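Local coordinates for mannosylglycerate hydrolase MGH1-like glycoside hydrolase domain-containing protein (Thermus thermophilus HB8, PDB 4WVA) that hydrolyses mannosylglycerate, a solute thermophiles make under osmotic stress, to mannose and glycerate, and cleaves glucosylglycerate with similar efficiency, at residues S99-P104 against H158-G163; G152-V157 against V235-I240. All coordinates share one frame; numbering follows the deposited sequence. Where two conformers were deposited one is given.

Contact 1 (S99-P104 against H158-G163); sequences SGITQP and HPWESG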
ATOM      1  N   SER A  99     -21.679   8.287  29.161  1.00 14.25           N
ATOM      2  CA  SER A  99     -20.452   7.727  29.727  1.00 13.66           C
ATOM      3  C   SER A  99     -19.296   8.679  29.400  1.00 13.54           C
ATOM      4  O   SER A  99     -19.457   9.648  28.673  1.00 13.49           O
ATOM      5  CB  SER A  99     -20.164   6.354  29.139  1.00 13.99           C
ATOM      6  OG  SER A  99     -19.913   6.482  27.744  1.00 13.06           O
ATOM      7  N   GLY A 100     -18.120   8.371  29.916  1.00 14.27           N
ATOM      8  CA  GLY A 100     -16.941   9.200  29.746  1.00 14.12           C
ATOM      9  C   GLY A 100     -15.815   8.491  29.020  1.00 14.49           C
ATOM     10  O   GLY A 100     -14.648   8.906  29.120  1.00 15.04           O
ATOM     11  N   ILE A 101     -16.176   7.439  28.281  1.00 13.79           N
ATOM     12  CA  ILE A 101     -15.241   6.694  27.430  1.00 13.27           C
ATOM     13  C   ILE A 101     -15.919   6.473  26.076  1.00 12.47           C
ATOM     14  O   ILE A 101     -17.102   6.749  25.923  1.00 11.38           O
ATOM     15  CB  ILE A 101     -14.850   5.340  28.040  1.00 13.51           C
ATOM     16  CG1 ILE A 101     -16.096   4.477  28.330  1.00 13.59           C
ATOM     17  CG2 ILE A 101     -14.011   5.534  29.304  1.00 13.59           C
ATOM     18  CD1 ILE A 101     -15.804   3.048  28.727  1.00 13.86           C
ATOM     19  N   THR A 102     -15.163   5.969  25.096  1.00 11.70           N
ATOM     20  CA  THR A 102     -15.678   5.802  23.742  1.00 11.09           C
ATOM     21  C   THR A 102     -15.787   4.318  23.343  1.00 11.08           C
ATOM     22  O   THR A 102     -15.765   3.436  24.198  1.00 10.79           O
ATOM     23  CB  THR A 102     -14.847   6.655  22.754  1.00 11.16           C
ATOM     24  OG1 THR A 102     -15.518   6.765  21.489  1.00 10.79           O
ATOM     25  CG2 THR A 102     -13.431   6.141  22.576  1.00 11.14           C
ATOM     26  N   GLN A 103     -15.967   4.058  22.047  1.00 10.73           N
ATOM     27  CA  GLN A 103     -16.117   2.677  21.546  1.00 10.24           C
ATOM     28  C   GLN A 103     -15.657   2.660  20.092  1.00 10.21           C
ATOM     29  O   GLN A 103     -15.416   3.709  19.516  1.00  9.83           O
ATOM     30  CB  GLN A 103     -17.568   2.195  21.646  1.00 10.52           C
ATOM     31  CG  GLN A 103     -17.774   1.084  22.666  1.00 10.55           C
ATOM     32  CD  GLN A 103     -19.170   0.470  22.612  1.00 10.25           C
ATOM     33  OE1 GLN A 103     -20.071   0.944  21.888  1.00 10.03           O
ATOM     34  NE2 GLN A 103     -19.359  -0.586  23.371  1.00 10.61           N
ATOM     35  N   PRO A 104     -15.551   1.464  19.486  1.00 10.09           N
ATOM     36  CA  PRO A 104     -14.972   1.455  18.138  1.00 10.05           C
ATOM     37  C   PRO A 104     -15.775   2.289  17.131  1.00 10.17           C
ATOM     38  O   PRO A 104     -17.002   2.137  17.030  1.00 10.83           O
ATOM     39  CB  PRO A 104     -14.983  -0.036  17.769  1.00  9.91           C
ATOM     40  CG  PRO A 104     -14.913  -0.727  19.096  1.00  9.72           C
ATOM     41  CD  PRO A 104     -15.791   0.099  19.975  1.00 10.02           C
ATOM     42  N   HIS A 158      -9.690   1.956  28.572  1.00 11.72           N
ATOM     43  CA  HIS A 158     -10.590   1.087  29.287  1.00 11.69           C
ATOM     44  C   HIS A 158     -10.942  -0.076  28.369  1.00 11.70           C
ATOM     45  O   HIS A 158     -11.246   0.181  27.209  1.00 11.61           O
ATOM     46  CB  HIS A 158     -11.856   1.862  29.674  1.00 12.08           C
ATOM     47  CG  HIS A 158     -12.626   1.217  30.780  1.00 12.64           C
ATOM     48  ND1 HIS A 158     -13.207  -0.020  30.644  1.00 12.57           N
ATOM     49  CD2 HIS A 158     -12.864   1.609  32.054  1.00 13.20           C
ATOM     50  CE1 HIS A 158     -13.768  -0.375  31.791  1.00 12.56           C
ATOM     51  NE2 HIS A 158     -13.587   0.610  32.658  1.00 12.80           N
ATOM     52  N   PRO A 159     -10.937  -1.318  28.875  1.00 11.68           N
ATOM     53  CA  PRO A 159     -11.321  -2.462  28.029  1.00 11.76           C
ATOM     54  C   PRO A 159     -12.722  -2.311  27.396  1.00 11.39           C
ATOM     55  O   PRO A 159     -12.973  -2.839  26.302  1.00 11.19           O
ATOM     56  CB  PRO A 159     -11.257  -3.657  28.987  1.00 12.33           C
ATOM     57  CG  PRO A 159     -11.299  -3.060  30.361  1.00 12.25           C
ATOM     58  CD  PRO A 159     -10.574  -1.759  30.238  1.00 11.57           C
ATOM     59  N   TRP A 160     -13.630  -1.603  28.063  1.00 11.36           N
ATOM     60  CA  TRP A 160     -14.962  -1.321  27.500  1.00 11.31           C
ATOM     61  C   TRP A 160     -14.879  -0.629  26.142  1.00 11.04           C
ATOM     62  O   TRP A 160     -15.767  -0.819  25.300  1.00 11.50           O
ATOM     63  CB  TRP A 160     -15.836  -0.470  28.442  1.00 11.73           C
ATOM     64  CG  TRP A 160     -16.512  -1.262  29.551  1.00 12.84           C
ATOM     65  CD1 TRP A 160     -16.905  -2.551  29.483  1.00 13.13           C
ATOM     66  CD2 TRP A 160     -16.933  -0.782  30.844  1.00 13.20           C
ATOM     67  NE1 TRP A 160     -17.524  -2.929  30.660  1.00 13.84           N
ATOM     68  CE2 TRP A 160     -17.538  -1.863  31.514  1.00 14.02           C
ATOM     69  CE3 TRP A 160     -16.830   0.449  31.506  1.00 14.62           C
ATOM     70  CZ2 TRP A 160     -18.049  -1.750  32.813  1.00 13.75           C
ATOM     71  CZ3 TRP A 160     -17.321   0.551  32.804  1.00 14.37           C
ATOM     72  CH2 TRP A 160     -17.928  -0.537  33.431  1.00 14.05           C
ATOM     73  N   GLU A 161     -13.828   0.168  25.925  1.00 10.74           N
ATOM     74  CA  GLU A 161     -13.711   0.925  24.680  1.00 10.27           C
ATOM     75  C   GLU A 161     -13.414   0.061  23.453  1.00 10.38           C
ATOM     76  O   GLU A 161     -13.679   0.491  22.321  1.00  9.82           O
ATOM     77  CB  GLU A 161     -12.656   2.010  24.796  1.00 10.51           C
ATOM     78  CG  GLU A 161     -12.951   3.019  25.880  1.00 10.53           C
ATOM     79  CD  GLU A 161     -11.992   4.176  25.864  1.00 10.59           C
ATOM     80  OE1 GLU A 161     -12.454   5.329  25.819  1.00 11.25           O
ATOM     81  OE2 GLU A 161     -10.771   3.919  25.862  1.00 11.20           O
ATOM     82  N   SER A 162     -12.900  -1.139  23.677  1.00 10.30           N
ATOM     83  CA  SER A 162     -12.737  -2.138  22.616  1.00 10.36           C
ATOM     84  C   SER A 162     -14.060  -2.710  22.138  1.00 10.34           C
ATOM     85  O   SER A 162     -14.121  -3.308  21.072  1.00 10.11           O
ATOM     86  CB  SER A 162     -11.851  -3.287  23.081  1.00 10.42           C
ATOM     87  OG  SER A 162     -12.529  -4.120  24.025  1.00 10.84           O
ATOM     88  N   GLY A 163     -15.117  -2.557  22.943  1.00 10.25           N
ATOM     89  CA  GLY A 163     -16.362  -3.271  22.700  1.00 10.18           C
ATOM     90  C   GLY A 163     -16.298  -4.752  23.031  1.00 10.15           C
ATOM     91  O   GLY A 163     -17.320  -5.444  22.960  1.00  9.99           O
TER
HETATM   92  O   HOH W   1     -18.095  -2.208  25.676  1.00 11.82           O

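Contact 2 (G152-V157 against V235-I240); sequences GLVVIV and VGFNAI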
ATOM      1  N   GLY A 152      -0.316   7.545  14.651  1.00 12.88           N
ATOM      2  CA  GLY A 152      -1.297   6.980  13.718  1.00 13.03           C
ATOM      3  C   GLY A 152      -2.181   5.897  14.321  1.00 12.66           C
ATOM      4  O   GLY A 152      -3.167   5.465  13.685  1.00 13.34           O
ATOM      5  N   LEU A 153      -1.849   5.454  15.535  1.00 12.17           N
ATOM      6  CA  LEU A 153      -2.646   4.487  16.293  1.00 12.19           C
ATOM      7  C   LEU A 153      -3.263   5.162  17.500  1.00 12.56           C
ATOM      8  O   LEU A 153      -2.621   5.997  18.141  1.00 13.60           O
ATOM      9  CB  LEU A 153      -1.773   3.328  16.760  1.00 12.33           C
ATOM     10  CG  LEU A 153      -1.248   2.444  15.640  1.00 12.40           C
ATOM     11  CD1 LEU A 153      -0.015   1.687  16.090  1.00 12.81           C
ATOM     12  CD2 LEU A 153      -2.327   1.483  15.169  1.00 12.96           C
ATOM     13  N   VAL A 154      -4.520   4.854  17.770  1.00 12.05           N
ATOM     14  CA  VAL A 154      -5.194   5.402  18.945  1.00 12.45           C
ATOM     15  C   VAL A 154      -5.158   4.404  20.090  1.00 11.85           C
ATOM     16  O   VAL A 154      -5.258   3.187  19.891  1.00 11.25           O
ATOM     17  CB  VAL A 154      -6.641   5.849  18.649  1.00 13.67           C
ATOM     18  CG1 VAL A 154      -6.646   7.042  17.705  1.00 14.36           C
ATOM     19  CG2 VAL A 154      -7.469   4.711  18.121  1.00 15.24           C
ATOM     20  N   VAL A 155      -5.030   4.936  21.299  1.00 11.58           N
ATOM     21  CA  VAL A 155      -4.994   4.176  22.533  0.50 11.32           C
ATOM     22  C   VAL A 155      -6.390   4.102  23.178  1.00 11.42           C
ATOM     23  O   VAL A 155      -7.098   5.130  23.210  1.00 11.35           O
ATOM     24  CB  VAL A 155      -4.061   4.916  23.510  0.50 11.25           C
ATOM     25  CG1 VAL A 155      -3.992   4.220  24.861  0.50 11.03           C
ATOM     26  CG2 VAL A 155      -2.677   5.046  22.892  0.50 11.61           C
ATOM     27  N   ILE A 156      -6.758   2.937  23.692  1.00 11.16           N
ATOM     28  CA  ILE A 156      -7.902   2.813  24.596  1.00 10.97           C
ATOM     29  C   ILE A 156      -7.379   2.771  26.029  1.00 11.35           C
ATOM     30  O   ILE A 156      -6.329   2.173  26.317  1.00 11.31           O
ATOM     31  CB  ILE A 156      -8.821   1.616  24.285  1.00 10.67           C
ATOM     32  CG1 ILE A 156      -8.089   0.272  24.316  1.00 10.49           C
ATOM     33  CG2 ILE A 156      -9.538   1.839  22.949  1.00 10.88           C
ATOM     34  CD1 ILE A 156      -9.001  -0.939  24.328  1.00 11.10           C
ATOM     35  N   VAL A 157      -8.122   3.423  26.926  1.00 11.49           N
ATOM     36  CA  VAL A 157      -7.784   3.469  28.342  1.00 11.94           C
ATOM     37  C   VAL A 157      -8.712   2.612  29.200  1.00 12.20           C
ATOM     38  O   VAL A 157      -8.512   2.510  30.415  1.00 12.56           O
ATOM     39  CB  VAL A 157      -7.742   4.930  28.839  1.00 12.15           C
ATOM     40  CG1 VAL A 157      -6.647   5.695  28.083  1.00 12.83           C
ATOM     41  CG2 VAL A 157      -9.092   5.617  28.676  1.00 12.68           C
ATOM     42  N   VAL A 235      -6.097  -3.728  18.344  1.00  9.85           N
ATOM     43  CA  VAL A 235      -6.153  -3.991  16.916  1.00  9.79           C
ATOM     44  C   VAL A 235      -7.569  -3.811  16.363  1.00  9.44           C
ATOM     45  O   VAL A 235      -7.748  -3.296  15.257  1.00  9.13           O
ATOM     46  CB  VAL A 235      -5.575  -5.378  16.534  1.00 10.14           C
ATOM     47  CG1 VAL A 235      -6.347  -6.532  17.161  1.00 10.26           C
ATOM     48  CG2 VAL A 235      -5.522  -5.530  15.031  1.00 10.37           C
ATOM     49  N   GLY A 236      -8.586  -4.216  17.134  1.00  9.28           N
ATOM     50  CA  GLY A 236      -9.956  -4.067  16.676  1.00  9.28           C
ATOM     51  C   GLY A 236     -10.373  -2.610  16.500  1.00  9.04           C
ATOM     52  O   GLY A 236     -10.846  -2.220  15.432  1.00  8.66           O
ATOM     53  N   PHE A 237     -10.192  -1.813  17.556  1.00  8.77           N
ATOM     54  CA  PHE A 237     -10.526  -0.393  17.555  1.00  9.33           C
ATOM     55  C   PHE A 237      -9.833   0.283  16.380  1.00  9.18           C
ATOM     56  O   PHE A 237     -10.439   1.003  15.624  1.00  9.30           O
ATOM     57  CB  PHE A 237     -10.100   0.254  18.874  1.00  9.32           C
ATOM     58  CG  PHE A 237     -10.717   1.599  19.129  1.00  9.73           C
ATOM     59  CD1 PHE A 237     -10.277   2.716  18.465  1.00  9.88           C
ATOM     60  CD2 PHE A 237     -11.725   1.748  20.078  1.00  9.60           C
ATOM     61  CE1 PHE A 237     -10.841   3.953  18.708  1.00 10.12           C
ATOM     62  CE2 PHE A 237     -12.286   2.978  20.328  1.00 10.04           C
ATOM     63  CZ  PHE A 237     -11.854   4.081  19.643  1.00 10.34           C
ATOM     64  N   ASN A 238      -8.551  -0.000  16.215  1.00  9.32           N
ATOM     65  CA  ASN A 238      -7.774   0.656  15.174  1.00  9.36           C
ATOM     66  C   ASN A 238      -8.078   0.211  13.757  1.00  9.20           C
ATOM     67  O   ASN A 238      -8.048   1.028  12.830  1.00  9.35           O
ATOM     68  CB  ASN A 238      -6.282   0.556  15.497  1.00  9.13           C
ATOM     69  CG  ASN A 238      -5.874   1.596  16.518  1.00  9.27           C
ATOM     70  OD1 ASN A 238      -5.672   2.759  16.177  1.00  9.54           O
ATOM     71  ND2 ASN A 238      -5.815   1.196  17.790  1.00  9.50           N
ATOM     72  N   ALA A 239      -8.386  -1.065  13.566  1.00  9.36           N
ATOM     73  CA  ALA A 239      -8.792  -1.524  12.249  1.00  9.21           C
ATOM     74  C   ALA A 239     -10.097  -0.868  11.861  1.00  8.92           C
ATOM     75  O   ALA A 239     -10.278  -0.432  10.714  1.00  8.61           O
ATOM     76  CB  ALA A 239      -8.940  -3.027  12.220  1.00  9.33           C
ATOM     77  N   ILE A 240     -11.017  -0.794  12.817  1.00  8.74           N
ATOM     78  CA  ILE A 240     -12.314  -0.147  12.575  1.00  8.77           C
ATOM     79  C   ILE A 240     -12.154   1.353  12.279  1.00  8.84           C
ATOM     80  O   ILE A 240     -12.806   1.906  11.363  1.00  9.20           O
ATOM     81  CB  ILE A 240     -13.290  -0.447  13.751  1.00  8.51           C
ATOM     82  CG1 ILE A 240     -13.769  -1.905  13.637  1.00  8.85           C
ATOM     83  CG2 ILE A 240     -14.476   0.512  13.789  1.00  8.73           C
ATOM     84  CD1 ILE A 240     -14.449  -2.403  14.877  1.00  8.64           C
TER

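Contact 1 (S99-P104 against H158-G163)
E161 reaches T102 because its CG lies beside its own backbone N (chi1 -60°) and the chain then runs extended, carrying the carboxylate up to the 99-104 backbone. In I101, CG1 sits between the backbone N and the carbonyl carbon (chi1 56°), and the extended chain then carries CD1 to W160. Two loops of the (alpha/alpha)6-barrel of family GH63 meet here, one leading into helix 107-117, the other part of the connection between helices 121-146 and 171-175, and between them they probably line the substrate pocket through Q103 and G163. T102 N donates to E161 OE1 at 2.9 Å in an almost straight bond (174°) that uses the anti lone pair of the carboxylate. The same OE1 forms a salt bridge with R146, while OE2 accepts from V157 N, so both oxygens are engaged and the group can hardly rotate. Shortened to an alanine, this position would probably leave T102 N, the R146 guanidinium and V157 N without their acceptor and open a gap beside I101 CB. The carbonyl of T102 is buried without a conventional donor; the approach of E161 CA to T102 O, at 3.3 Å, is a CA-H...O contact. I101 CD1 rests 3.5 Å from W160 CB and lies near the plane of the indole, at its edge. The backbone N of W160 donates to H158 ND1 close to the imidazole plane, and H158 NE2 bonds Y207 O. Q103 OE1 accepts from W34 N, P104 CD and CG lie against E161 O and S162 O, and G163 O hydrogen-bonds a bound Tris molecule, probably from the crystallisation liquor. A water bridges the loops, accepting from Q103 NE2 at 3.1 Å and donating to W160 O at 2.7 Å.

Contact 2 (G152-V157 against V235-I240)
N238 grips the backbone of V154 with both ends of its amide, a pair of bonds that imitates the pairing of one strand with another. In this (alpha/alpha)6-barrel the pair ties the extended segment 152-157 to the first turn of helix 235-254. V154 N donates to N238 OD1 and N238 ND2 donates to V154 O, each bond 2.9 Å long. The second is nearly straight at 177°, and both lie in the carbonyl plane of their acceptor, so the amide is fixed flat and its oxygen and nitrogen cannot be interchanged. ND2 also bonds D234 O, just before the helix. L153 CD2 lies across the asparagine, 3.7 Å from N238 OD1, and L153 also packs on Y249 of the second subunit. Beyond the amide, F237 has CG anti to its backbone N (chi1 -164°), which brings the ring against V154 and I156. V154 CG2 meets the ring 3.5 Å from F237 CD1, its chain at about a right angle to that of the phenylalanine. I156 slides past in the opposite direction and makes an off-centre CH-pi contact, its CG2 4.1 Å from the F237 ring centroid.

In the fold
The segments of the two contacts alternate along the chain, in the order 99-104, 152-157, 158-163, 235-240. Segments 152-157 and 158-163 follow one another directly in the loop between helices 121-146 and 171-175, so a single stretch of chain serves both contacts, whose centres lie 11 Å apart. They also touch directly: F237 packs against the carbonyl oxygens of Q103 and E161, while E161 OE2 lies beside I156 CA. The clustering illustrates how one connecting loop can serve two neighbouring contacts: contact 1 shapes the pocket side, where Q103 and G163 probably bind substrate, and contact 2 joins the same loop to the start of helix 235-254.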